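Local coordinates for protein carbohydrate kinase, FGGY (PDB 3H6E) that probably phosphorylates a carbohydrate, as a kinase of the FGGY family, at residues I81-L84 against A90-P93. Numbering follows the deposited sequence.
Sequences IAAL and AFPP
Ala-83 and Ala-90 share the hydrogen bond that joins this pair: Ala-90 N donates to Ala-83 O over 2.8 Å in a nearly straight line (N-H...O 166°), the donor slightly tilted from the carbonyl plane. Two methyl groups meet beside it, Ala-83 CB standing 4.3 Å from Ala-90 CB. Phe-91 reaches the same small side chain with the far end of its ring, CZ lying 4.3 Å from Ala-83 CB, the methyl set obliquely to the ring plane. The rotation about its CA-CB bond (chi1 51°) brings the end of the ring toward Ala-83, although the CB itself does not point there.

At the other end Pro-93 closes on the strand with its ring. Its CB comes 3.1 Å from Ile-81 O, while CG rests 4.1 Å from Ala-82 CB. Pro-93 has no N-H to offer, and its compact ring carbons meet the strand; its backbone is hydrogen-bonded to Leu-48.

Farther out, Ala-82 and Leu-84 make backbone hydrogen bonds to Leu-150 and Thr-148 on the strand's other edge. The Ile-81 side chain leads away from Pro-93 to helix 129-139, a branched apolar group fitted to a buried site, and the Phe-91 ring meets that of His-140 with the two planes moderately inclined. The Pro-92 carbonyl accepts a hydrogen bond from Arg-47 NE.

The arrangement belongs to a beta-hairpin of strands 81-85 and 88-89, the outer part of a small antiparallel sheet, with the chain running on from 88-89 through the proline-containing 90-93 toward helix 102-109.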
loop_
_atom_site.group_PDB
_atom_site.type_symbol
_atom_site.label_atom_id
_atom_site.label_comp_id
_atom_site.label_asym_id
_atom_site.label_seq_id
_atom_site.Cartn_x
_atom_site.Cartn_y
_atom_site.Cartn_z
ATOM N N ILE A 81 6.533 -13.953 -0.235
ATOM C CA ILE A 81 6.786 -14.885 -1.323
ATOM C C ILE A 81 6.669 -16.323 -0.827
ATOM O O ILE A 81 7.084 -16.642 0.284
ATOM C CB ILE A 81 8.175 -14.653 -1.947
ATOM C CG1 ILE A 81 8.341 -15.495 -3.216
ATOM C CG2 ILE A 81 9.269 -14.945 -0.935
ATOM C CD1 ILE A 81 7.442 -15.070 -4.349
ATOM N N ALA A 82 6.086 -17.184 -1.652
ATOM C CA ALA A 82 5.865 -18.569 -1.264
ATOM C C ALA A 82 6.503 -19.525 -2.262
ATOM O O ALA A 82 6.546 -19.247 -3.463
ATOM C CB ALA A 82 4.374 -18.849 -1.128
ATOM N N ALA A 83 6.997 -20.651 -1.756
ATOM C CA ALA A 83 7.654 -21.650 -2.590
ATOM C C ALA A 83 6.949 -23.000 -2.493
ATOM O O ALA A 83 6.613 -23.463 -1.403
ATOM C CB ALA A 83 9.122 -21.785 -2.200
ATOM N N LEU A 84 6.721 -23.622 -3.644
ATOM C CA LEU A 84 6.082 -24.929 -3.691
ATOM C C LEU A 84 7.056 -25.963 -4.237
ATOM O O LEU A 84 7.514 -25.848 -5.372
ATOM C CB LEU A 84 4.834 -24.888 -4.574
ATOM C CG LEU A 84 3.861 -23.728 -4.370
ATOM C CD1 LEU A 84 2.717 -23.821 -5.364
ATOM C CD2 LEU A 84 3.340 -23.701 -2.940
ATOM N N ALA A 90 6.438 -25.599 0.366
ATOM C CA ALA A 90 7.746 -26.043 0.824
ATOM C C ALA A 90 7.973 -25.698 2.296
ATOM O O ALA A 90 8.633 -26.443 3.021
ATOM C CB ALA A 90 8.836 -25.440 -0.041
ATOM N N PHE A 91 7.417 -24.570 2.727
ATOM C CA PHE A 91 7.563 -24.095 4.100
ATOM C C PHE A 91 6.817 -22.774 4.265
ATOM O O PHE A 91 6.502 -22.109 3.277
ATOM C CB PHE A 91 9.042 -23.905 4.451
ATOM C CG PHE A 91 9.802 -23.070 3.454
ATOM C CD1 PHE A 91 10.814 -23.629 2.689
ATOM C CD2 PHE A 91 9.497 -21.728 3.276
ATOM C CE1 PHE A 91 11.511 -22.863 1.770
ATOM C CE2 PHE A 91 10.187 -20.959 2.360
ATOM C CZ PHE A 91 11.194 -21.527 1.606
ATOM N N PRO A 92 6.524 -22.385 5.513
ATOM C CA PRO A 92 5.909 -21.067 5.704
ATOM C C PRO A 92 6.830 -19.961 5.191
ATOM O O PRO A 92 8.033 -19.998 5.459
ATOM C CB PRO A 92 5.757 -20.970 7.227
ATOM C CG PRO A 92 5.749 -22.388 7.700
ATOM C CD PRO A 92 6.685 -23.113 6.783
ATOM N N PRO A 93 6.273 -18.996 4.445
ATOM C CA PRO A 93 7.050 -17.867 3.928
ATOM C C PRO A 93 7.641 -17.041 5.059
ATOM O O PRO A 93 7.116 -17.040 6.171
ATOM C CB PRO A 93 6.011 -17.043 3.166
ATOM C CG PRO A 93 4.936 -18.012 2.821
ATOM C CD PRO A 93 4.874 -18.955 3.987
#